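Long-range contacts in 16S rRNA processing protein (Pseudomonas aeruginosa, PDB 2F1L), which probably acts as an accessory factor in the last step of 30S ribosomal subunit assembly and supports efficient processing of 16S rRNA: residues R160-T165 / M179-D184; F41-D46 / Q167-I172; Q129-I134 / G153-R158. One frame throughout, in Å; residues are numbered along the deposited sequence.

Contact 1 of 3, residues R160-T165 / M179-D184; sequences RLLPYT and MRVDWD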
loop_
_atom_site.group_PDB
_atom_site.type_symbol
_atom_site.label_atom_id
_atom_site.label_comp_id
_atom_site.label_asym_id
_atom_site.label_seq_id
_atom_site.Cartn_x
_atom_site.Cartn_y
_atom_site.Cartn_z
ATOM N N ARG A 160 3.905 -15.475 -4.976
ATOM C CA ARG A 160 3.666 -14.060 -5.075
ATOM C C ARG A 160 4.005 -13.335 -3.794
ATOM O O ARG A 160 4.051 -13.915 -2.730
ATOM C CB ARG A 160 2.207 -13.812 -5.436
ATOM C CG ARG A 160 1.866 -14.154 -6.858
ATOM C CD ARG A 160 0.412 -13.927 -7.081
ATOM N NE ARG A 160 0.006 -14.146 -8.468
ATOM C CZ ARG A 160 -0.216 -15.344 -8.973
ATOM N NH1 ARG A 160 -0.036 -16.425 -8.221
ATOM N NH2 ARG A 160 -0.599 -15.473 -10.226
ATOM N N LEU A 161 4.227 -12.041 -3.898
ATOM C CA LEU A 161 4.655 -11.279 -2.743
ATOM C C LEU A 161 3.804 -10.028 -2.619
ATOM O O LEU A 161 3.942 -9.069 -3.409
ATOM C CB LEU A 161 6.120 -10.933 -2.902
ATOM C CG LEU A 161 6.970 -12.186 -2.959
ATOM C CD1 LEU A 161 8.073 -11.989 -3.977
ATOM C CD2 LEU A 161 7.516 -12.540 -1.585
ATOM N N LEU A 162 2.895 -10.061 -1.653
ATOM C CA LEU A 162 1.871 -9.035 -1.538
ATOM C C LEU A 162 2.185 -8.174 -0.343
ATOM O O LEU A 162 2.632 -8.665 0.662
ATOM C CB LEU A 162 0.499 -9.653 -1.404
ATOM C CG LEU A 162 -0.194 -10.094 -2.695
ATOM C CD1 LEU A 162 0.608 -11.096 -3.460
ATOM C CD2 LEU A 162 -1.564 -10.681 -2.336
ATOM N N PRO A 163 1.968 -6.871 -0.464
ATOM C CA PRO A 163 2.171 -5.958 0.662
ATOM C C PRO A 163 1.035 -6.070 1.664
ATOM O O PRO A 163 -0.145 -6.163 1.278
ATOM C CB PRO A 163 2.156 -4.598 -0.010
ATOM C CG PRO A 163 1.205 -4.777 -1.151
ATOM C CD PRO A 163 1.467 -6.178 -1.666
ATOM N N TYR A 164 1.373 -6.100 2.942
ATOM C CA TYR A 164 0.343 -6.151 3.990
ATOM C C TYR A 164 -0.068 -4.713 4.268
ATOM O O TYR A 164 0.471 -4.050 5.163
ATOM C CB TYR A 164 0.859 -6.834 5.279
ATOM C CG TYR A 164 -0.215 -6.952 6.329
ATOM C CD1 TYR A 164 -1.177 -7.938 6.268
ATOM C CD2 TYR A 164 -0.305 -6.032 7.353
ATOM C CE1 TYR A 164 -2.192 -8.029 7.215
ATOM C CE2 TYR A 164 -1.305 -6.096 8.280
ATOM C CZ TYR A 164 -2.250 -7.103 8.217
ATOM O OH TYR A 164 -3.248 -7.150 9.181
ATOM N N THR A 165 -0.970 -4.223 3.439
ATOM C CA THR A 165 -1.578 -2.900 3.587
ATOM C C THR A 165 -3.036 -3.018 3.156
ATOM O O THR A 165 -3.404 -3.967 2.461
ATOM C CB THR A 165 -0.963 -1.886 2.637
ATOM O OG1 THR A 165 -1.248 -2.270 1.278
ATOM C CG2 THR A 165 0.526 -1.812 2.830
HETATM N N MSE A 179 -8.577 -14.941 3.284
HETATM C CA MSE A 179 -8.257 -13.547 3.156
HETATM C C MSE A 179 -8.657 -13.054 1.770
HETATM O O MSE A 179 -8.437 -13.737 0.754
HETATM C CB MSE A 179 -6.786 -13.346 3.359
HETATM C CG MSE A 179 -6.436 -11.924 3.299
HETATM SE SE MSE A 179 -4.486 -11.650 3.134
HETATM C CE MSE A 179 -3.877 -11.579 5.102
ATOM N N ARG A 180 -9.297 -11.885 1.726
ATOM C CA ARG A 180 -9.674 -11.312 0.455
ATOM C C ARG A 180 -8.720 -10.157 0.191
ATOM O O ARG A 180 -8.515 -9.310 1.076
ATOM C CB ARG A 180 -11.085 -10.842 0.491
ATOM C CG ARG A 180 -11.499 -10.006 -0.671
ATOM C CD ARG A 180 -11.767 -10.810 -1.909
ATOM N NE ARG A 180 -13.063 -11.465 -1.833
ATOM C CZ ARG A 180 -13.529 -12.343 -2.720
ATOM N NH1 ARG A 180 -12.825 -12.663 -3.786
ATOM N NH2 ARG A 180 -14.721 -12.901 -2.535
ATOM N N VAL A 181 -8.155 -10.148 -1.033
ATOM C CA VAL A 181 -7.161 -9.174 -1.453
ATOM C C VAL A 181 -7.510 -8.579 -2.775
ATOM O O VAL A 181 -8.293 -9.146 -3.543
ATOM C CB VAL A 181 -5.746 -9.749 -1.564
ATOM C CG1 VAL A 181 -5.341 -10.353 -0.218
ATOM C CG2 VAL A 181 -5.664 -10.776 -2.671
ATOM N N ASP A 182 -6.965 -7.381 -2.995
ATOM C CA ASP A 182 -7.028 -6.741 -4.278
ATOM C C ASP A 182 -5.628 -6.750 -4.789
ATOM O O ASP A 182 -4.747 -6.106 -4.218
ATOM C CB ASP A 182 -7.554 -5.312 -4.167
ATOM C CG ASP A 182 -7.742 -4.662 -5.514
ATOM O OD1 ASP A 182 -7.949 -5.368 -6.524
ATOM O OD2 ASP A 182 -7.753 -3.425 -5.545
ATOM N N TRP A 183 -5.425 -7.546 -5.818
ATOM C CA TRP A 183 -4.108 -7.802 -6.378
ATOM C C TRP A 183 -4.261 -8.352 -7.788
ATOM O O TRP A 183 -5.145 -9.145 -8.055
ATOM C CB TRP A 183 -3.307 -8.789 -5.514
ATOM C CG TRP A 183 -1.837 -8.737 -5.821
ATOM C CD1 TRP A 183 -1.113 -9.653 -6.502
ATOM C CD2 TRP A 183 -0.936 -7.669 -5.499
ATOM N NE1 TRP A 183 0.186 -9.242 -6.600
ATOM C CE2 TRP A 183 0.310 -8.016 -6.006
ATOM C CE3 TRP A 183 -1.073 -6.456 -4.812
ATOM C CZ2 TRP A 183 1.416 -7.214 -5.851
ATOM C CZ3 TRP A 183 0.009 -5.669 -4.651
ATOM C CH2 TRP A 183 1.255 -6.047 -5.163
ATOM N N ASP A 184 -3.392 -7.906 -8.683
ATOM C CA ASP A 184 -3.406 -8.352 -10.057
ATOM C C ASP A 184 -2.584 -9.648 -10.120
ATOM O O ASP A 184 -1.385 -9.671 -9.814
ATOM C CB ASP A 184 -2.820 -7.244 -10.914
ATOM C CG ASP A 184 -2.658 -7.631 -12.334
ATOM O OD1 ASP A 184 -2.835 -8.828 -12.660
ATOM O OD2 ASP A 184 -2.327 -6.728 -13.128
HETATM O O HOH W 1 0.595 -11.261 -8.926
#
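Leu161, Leu162 and Pro163 meet the indole of Trp183 one after another, and Arg160 is linked to the same ring through a water. Arg160 NE donates to water 1 at 3.0 Å, with the water in the guanidinium plane, at its edge. Trp183 NE1 also donates to this water, but weakly. Asp184 O lies close to it as well, so the water joins the start of one segment to the end of the other. Arg160 NH2 is held by a salt bridge to Asp156 and a bond to Ala185 O. Leu161 turns its side chain away and offers its backbone: its O lies 4.0 Å from Trp183 CZ2. Leu162 makes the main contact. Its CG sits 3.7 Å from the centroid of the five-membered ring of Trp183, 7° off the ring normal, a CH-pi contact over the face. CD1 leans to the Trp183 NE1 side. Leu162 CD2 lies by the CB-CG side of Trp183 and also comes within 4.1 Å of Val181 CG2. The indole is set under this leucine by a chi1 of -162°, with Trp183 CG anti to the backbone N. Pro163 takes the six-membered end, its CD 3.4 Å from Trp183 CZ3 in an oblique approach. Tyr164 centres an inverse gamma turn. Its ring edge loosely approaches the methyl of Met179, a selenomethionine; Tyr164 CE1 and Met179 CE are 4.5 Å apart. Gln167 of the second subunit packs on both Pro163 and Trp183. Strand 160-163 is an outermost strand of its sheet and pairs with 145-149. Strand 178-181 runs between 122-125 and 169-173. The two are not sheet neighbours; the touching parts run 118° apart and meet through side chains where the PRC-barrel sheet curls round.

Contact 2 of 3, residues F41-D46 / Q167-I172; sequences FTDPLD and QCVLSI. With GOL (glycerol), chain F.
The carboxylate of Asp46 meets Ser171 and Leu170 on one face. Ser171 OG donates to Asp46 OD2 at 2.7 Å, coming from above the carboxylate plane, 57° out of it. On that same side the backbone O of Leu170 sits over the carboxylate carbon, 3.1 Å from Asp46 CG. The other oxygen, Asp46 OD1, accepts from glycerol O1 at 3.0 Å. Asp46 CG sits between the backbone N and the carbonyl carbon (chi1 69°), which brings the carboxylate over the same oxygen, Leu170 O, to which Asp46 N donates. Leu45 N makes the straighter bond, to Val169 O, 2.9 Å and 161°. Pro44, after a cis peptide bond, lies along the strand. Pro44 CB touches Val169 CG1, and Pro44 CG is 3.8 Å from Ile172 CD1. Leu45 and Leu170 lie side by side and point the same way, with their CD2 atoms 3.9 Å apart. The glycerol, probably from the crystallisation liquor, bridges the segments: the O1 that gives to Asp46 accepts from Ile172 N at 2.8 Å. Asp50 and Tyr113 also bind it. A classic beta bulge at Leu170 and Ser171, opposite Arg180 of strand 178-181, marks this edge strand. The contact is an interdomain junction, where a loop of the RimM N-terminal domain docks on the bulged edge of the PRC barrel.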
loop_
_atom_site.group_PDB
_atom_site.type_symbol
_atom_site.label_atom_id
_atom_site.label_comp_id
_atom_site.label_asym_id
_atom_site.label_seq_id
_atom_site.Cartn_x
_atom_site.Cartn_y
_atom_site.Cartn_z
ATOM N N PHE A 41 -8.699 4.091 5.898
ATOM C CA PHE A 41 -7.238 4.122 6.031
ATOM C C PHE A 41 -6.682 2.966 6.879
ATOM O O PHE A 41 -5.471 2.945 7.282
ATOM C CB PHE A 41 -6.810 5.483 6.631
ATOM C CG PHE A 41 -7.339 6.684 5.874
ATOM C CD1 PHE A 41 -7.435 6.664 4.484
ATOM C CD2 PHE A 41 -7.688 7.848 6.544
ATOM C CE1 PHE A 41 -7.942 7.755 3.787
ATOM C CE2 PHE A 41 -8.203 8.956 5.856
ATOM C CZ PHE A 41 -8.315 8.910 4.480
ATOM N N THR A 42 -7.553 2.016 7.161
ATOM C CA THR A 42 -7.234 0.888 8.019
ATOM C C THR A 42 -6.624 -0.266 7.204
ATOM O O THR A 42 -6.758 -0.323 5.994
ATOM C CB THR A 42 -8.491 0.364 8.747
ATOM O OG1 THR A 42 -9.469 -0.125 7.792
ATOM C CG2 THR A 42 -9.121 1.481 9.555
ATOM N N ASP A 43 -5.917 -1.148 7.907
ATOM C CA ASP A 43 -5.389 -2.356 7.337
ATOM C C ASP A 43 -5.921 -3.474 8.202
ATOM O O ASP A 43 -5.696 -3.464 9.379
ATOM C CB ASP A 43 -3.872 -2.338 7.431
ATOM C CG ASP A 43 -3.249 -3.517 6.772
ATOM O OD1 ASP A 43 -4.005 -4.349 6.198
ATOM O OD2 ASP A 43 -1.996 -3.594 6.826
ATOM N N PRO A 44 -6.716 -4.403 7.637
ATOM C CA PRO A 44 -7.340 -4.574 6.345
ATOM C C PRO A 44 -8.241 -3.406 6.029
ATOM O O PRO A 44 -8.697 -2.715 6.957
ATOM C CB PRO A 44 -8.247 -5.782 6.573
ATOM C CG PRO A 44 -7.621 -6.537 7.649
ATOM C CD PRO A 44 -7.073 -5.510 8.540
ATOM N N LEU A 45 -8.576 -3.226 4.750
ATOM C CA LEU A 45 -9.458 -2.125 4.390
ATOM C C LEU A 45 -10.762 -2.090 5.202
ATOM O O LEU A 45 -11.277 -1.006 5.509
ATOM C CB LEU A 45 -9.800 -2.167 2.910
ATOM C CG LEU A 45 -10.339 -0.880 2.267
ATOM C CD1 LEU A 45 -9.348 0.225 2.367
ATOM C CD2 LEU A 45 -10.647 -1.151 0.805
ATOM N N ASP A 46 -11.313 -3.253 5.542
ATOM C CA ASP A 46 -12.680 -3.273 6.080
ATOM C C ASP A 46 -12.717 -3.119 7.580
ATOM O O ASP A 46 -13.758 -3.131 8.175
ATOM C CB ASP A 46 -13.443 -4.535 5.650
ATOM C CG ASP A 46 -12.921 -5.778 6.289
ATOM O OD1 ASP A 46 -11.965 -5.670 7.080
ATOM O OD2 ASP A 46 -13.446 -6.869 5.964
ATOM N N GLN A 167 -4.621 -1.163 0.955
ATOM C CA GLN A 167 -4.808 -1.066 -0.462
ATOM C C GLN A 167 -4.864 -2.457 -1.058
ATOM O O GLN A 167 -5.458 -2.665 -2.158
ATOM C CB GLN A 167 -3.665 -0.257 -1.103
ATOM C CG GLN A 167 -3.881 0.014 -2.587
ATOM C CD GLN A 167 -2.873 0.962 -3.208
ATOM O OE1 GLN A 167 -2.906 1.159 -4.417
ATOM N NE2 GLN A 167 -1.998 1.564 -2.407
ATOM N N CYS A 168 -4.226 -3.398 -0.346
ATOM C CA CYS A 168 -4.121 -4.785 -0.781
ATOM C C CYS A 168 -5.029 -5.764 -0.013
ATOM O O CYS A 168 -5.811 -6.542 -0.610
ATOM C CB CYS A 168 -2.687 -5.266 -0.666
ATOM S SG CYS A 168 -2.520 -6.987 -1.223
ATOM N N VAL A 169 -4.906 -5.751 1.310
ATOM C CA VAL A 169 -5.662 -6.698 2.148
ATOM C C VAL A 169 -7.010 -6.097 2.435
ATOM O O VAL A 169 -7.101 -5.098 3.135
ATOM C CB VAL A 169 -4.944 -7.003 3.485
ATOM C CG1 VAL A 169 -5.810 -7.959 4.356
ATOM C CG2 VAL A 169 -3.611 -7.623 3.212
ATOM N N LEU A 170 -8.065 -6.697 1.921
ATOM C CA LEU A 170 -9.402 -6.112 2.130
ATOM C C LEU A 170 -10.103 -6.648 3.387
ATOM O O LEU A 170 -10.806 -5.897 4.078
ATOM C CB LEU A 170 -10.289 -6.378 0.906
ATOM C CG LEU A 170 -9.679 -5.977 -0.437
ATOM C CD1 LEU A 170 -10.688 -6.047 -1.507
ATOM C CD2 LEU A 170 -9.117 -4.574 -0.346
ATOM N N SER A 171 -9.959 -7.949 3.630
ATOM C CA SER A 171 -10.710 -8.621 4.682
ATOM C C SER A 171 -9.915 -9.841 5.103
ATOM O O SER A 171 -9.367 -10.530 4.264
ATOM C CB SER A 171 -12.078 -9.106 4.159
ATOM O OG SER A 171 -12.857 -8.064 3.586
ATOM N N ILE A 172 -9.872 -10.126 6.388
ATOM C CA ILE A 172 -9.204 -11.332 6.896
ATOM C C ILE A 172 -10.209 -12.063 7.756
ATOM O O ILE A 172 -10.726 -11.492 8.697
ATOM C CB ILE A 172 -7.993 -10.971 7.777
ATOM C CG1 ILE A 172 -6.960 -10.254 6.947
ATOM C CG2 ILE A 172 -7.410 -12.201 8.425
ATOM C CD1 ILE A 172 -5.696 -9.821 7.745
HETATM C C1 GOL F . -11.772 -8.104 9.196
HETATM O O1 GOL F . -10.878 -8.217 8.114
HETATM C C2 GOL F . -11.022 -7.725 10.462
HETATM O O2 GOL F . -11.892 -7.627 11.560
HETATM C C3 GOL F . -10.349 -6.379 10.281
HETATM O O3 GOL F . -9.117 -6.424 10.972
#

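Contact 3 of 3, residues Q129-I134 / G153-R158; sequences QLLGVI and GSLDDR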
loop_
_atom_site.group_PDB
_atom_site.type_symbol
_atom_site.label_atom_id
_atom_site.label_comp_id
_atom_site.label_asym_id
_atom_site.label_seq_id
_atom_site.Cartn_x
_atom_site.Cartn_y
_atom_site.Cartn_z
ATOM N N GLN A 129 -10.413 -15.783 -7.494
ATOM C CA GLN A 129 -9.307 -16.680 -7.758
ATOM C C GLN A 129 -8.458 -16.916 -6.521
ATOM O O GLN A 129 -8.100 -15.992 -5.848
ATOM C CB GLN A 129 -8.417 -16.099 -8.876
ATOM C CG GLN A 129 -9.175 -15.787 -10.186
ATOM C CD GLN A 129 -8.264 -15.351 -11.336
ATOM O OE1 GLN A 129 -8.255 -15.981 -12.385
ATOM N NE2 GLN A 129 -7.505 -14.267 -11.140
ATOM N N LEU A 130 -8.131 -18.172 -6.240
ATOM C CA LEU A 130 -7.248 -18.548 -5.145
ATOM C C LEU A 130 -5.837 -18.424 -5.636
ATOM O O LEU A 130 -5.408 -19.181 -6.500
ATOM C CB LEU A 130 -7.497 -19.997 -4.713
ATOM C CG LEU A 130 -6.521 -20.567 -3.666
ATOM C CD1 LEU A 130 -6.598 -19.833 -2.342
ATOM C CD2 LEU A 130 -6.793 -22.011 -3.435
ATOM N N LEU A 131 -5.110 -17.466 -5.078
ATOM C CA LEU A 131 -3.702 -17.270 -5.398
ATOM C C LEU A 131 -2.810 -18.210 -4.627
ATOM O O LEU A 131 -1.684 -18.446 -5.020
ATOM C CB LEU A 131 -3.287 -15.857 -5.037
ATOM C CG LEU A 131 -4.149 -14.706 -5.568
ATOM C CD1 LEU A 131 -3.514 -13.341 -5.235
ATOM C CD2 LEU A 131 -4.357 -14.826 -7.068
ATOM N N GLY A 132 -3.270 -18.724 -3.498
ATOM C CA GLY A 132 -2.390 -19.579 -2.715
ATOM C C GLY A 132 -2.610 -19.412 -1.239
ATOM O O GLY A 132 -3.628 -18.888 -0.842
ATOM N N VAL A 133 -1.664 -19.900 -0.442
ATOM C CA VAL A 133 -1.704 -19.739 1.010
ATOM C C VAL A 133 -0.512 -18.915 1.438
ATOM O O VAL A 133 0.545 -18.989 0.836
ATOM C CB VAL A 133 -1.663 -21.101 1.808
ATOM C CG1 VAL A 133 -2.977 -21.857 1.717
ATOM C CG2 VAL A 133 -0.577 -21.982 1.338
ATOM N N ILE A 134 -0.678 -18.141 2.494
ATOM C CA ILE A 134 0.422 -17.407 3.075
ATOM C C ILE A 134 1.326 -18.422 3.729
ATOM O O ILE A 134 0.902 -19.195 4.586
ATOM C CB ILE A 134 -0.081 -16.388 4.106
ATOM C CG1 ILE A 134 -0.816 -15.255 3.400
ATOM C CG2 ILE A 134 1.067 -15.793 4.895
ATOM C CD1 ILE A 134 -1.688 -14.461 4.277
ATOM N N GLY A 153 -4.985 -26.401 -5.275
ATOM C CA GLY A 153 -6.159 -25.717 -5.824
ATOM C C GLY A 153 -5.872 -24.298 -6.318
ATOM O O GLY A 153 -6.756 -23.654 -6.867
ATOM N N SER A 154 -4.637 -23.808 -6.107
ATOM C CA SER A 154 -4.190 -22.460 -6.558
ATOM C C SER A 154 -4.413 -22.304 -8.052
ATOM O O SER A 154 -4.326 -23.258 -8.801
ATOM C CB SER A 154 -2.689 -22.222 -6.241
ATOM O OG SER A 154 -2.109 -21.103 -6.938
ATOM N N LEU A 155 -4.666 -21.076 -8.458
ATOM C CA LEU A 155 -4.732 -20.677 -9.859
ATOM C C LEU A 155 -3.553 -21.114 -10.736
ATOM O O LEU A 155 -3.752 -21.513 -11.880
ATOM C CB LEU A 155 -4.766 -19.167 -9.897
ATOM C CG LEU A 155 -4.928 -18.443 -11.217
ATOM C CD1 LEU A 155 -6.331 -18.684 -11.714
ATOM C CD2 LEU A 155 -4.663 -16.952 -10.954
ATOM N N ASP A 156 -2.328 -21.006 -10.228
ATOM C CA ASP A 156 -1.159 -21.421 -11.006
ATOM C C ASP A 156 -0.030 -21.940 -10.112
ATOM O O ASP A 156 -0.301 -22.501 -9.067
ATOM C CB ASP A 156 -0.710 -20.280 -11.930
ATOM C CG ASP A 156 -0.347 -18.999 -11.176
ATOM O OD1 ASP A 156 0.057 -19.052 -9.985
ATOM O OD2 ASP A 156 -0.445 -17.926 -11.811
ATOM N N ASP A 157 1.215 -21.752 -10.545
ATOM C CA ASP A 157 2.409 -22.329 -9.933
ATOM C C ASP A 157 3.287 -21.290 -9.314
ATOM O O ASP A 157 4.382 -21.621 -8.827
ATOM C CB ASP A 157 3.241 -23.036 -11.009
ATOM C CG ASP A 157 2.792 -24.444 -11.238
ATOM O OD1 ASP A 157 1.815 -24.838 -10.563
ATOM O OD2 ASP A 157 3.411 -25.157 -12.071
ATOM N N ARG A 158 2.812 -20.042 -9.325
ATOM C CA ARG A 158 3.654 -18.902 -9.041
ATOM C C ARG A 158 3.573 -18.516 -7.599
ATOM O O ARG A 158 2.470 -18.367 -7.061
ATOM C CB ARG A 158 3.197 -17.674 -9.833
ATOM C CG ARG A 158 3.473 -17.701 -11.321
ATOM C CD ARG A 158 3.108 -16.351 -11.933
ATOM N NE ARG A 158 3.973 -15.315 -11.370
ATOM C CZ ARG A 158 3.595 -14.088 -11.049
ATOM N NH1 ARG A 158 2.348 -13.675 -11.205
ATOM N NH2 ARG A 158 4.483 -13.274 -10.530
HETATM O O HOH W 2 0.619 -17.002 -5.416
#
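The side chains of Leu155 and Gln129 lie aslant, the branched end of the leucine against the amide. Leu155 CD1 is 3.4 Å from Gln129 OE1, while Leu155 CD2 lies about equally far from the amide's CD, OE1 and NE2. Gln129 NE2 has its polar partner in Asp125. The Leu155 side chain is directed to this side by a chi1 of -176°, which places CG anti to the backbone N. Leu155 CD2 also approaches Leu131 CD2, a looser apolar contact at 4.4 Å. Leu130 points at the loop, and Leu130 CD2 meets the backbone of Gly153, 3.8 Å from Gly153 C. Between these side chains runs the one direct hydrogen bond of the contact. Leu155 N donates to Leu130 O at 2.8 Å. Ser154 adds a CA-H...O contact to the same oxygen. Ser154 OG turns to its own loop and donates to Asp156 O, while lying 3.3 Å from Leu131 O. Water 2 lies between Leu131 O and Arg158 O, close to both. The backbone of Gly132 takes angles that call for glycine. Asp156 OD1 accepts from Arg158 N at 3.0 Å, an Asx turn. Here, then, an Asx turn shapes the connection from strand 145-149 to 160-163, which folds back onto the start of strand 130-138 in the PRC barrel.

Overall arrangement
All three contacts reach the mixed sheet of the PRC-barrel domain. Contact 3 comes first within that domain and closes before contact 1 opens; their centres are 12 Å apart. They touch through packing such as Val181 CG2 on Leu131 CD1, at 4.2 Å. Contacts 1 and 2 alternate along the chain, with centres 10 Å apart; contact 1 uses strand 178-181 and contact 2 its sheet neighbour 169-173. Contacts 2 and 3 do not touch; their centres are 20 Å apart. All four segments of contacts 1 and 3 lie in the PRC-barrel range, while contact 2 joins it to the N-terminal domain. Contacts 1 and 2 also pack against the second subunit.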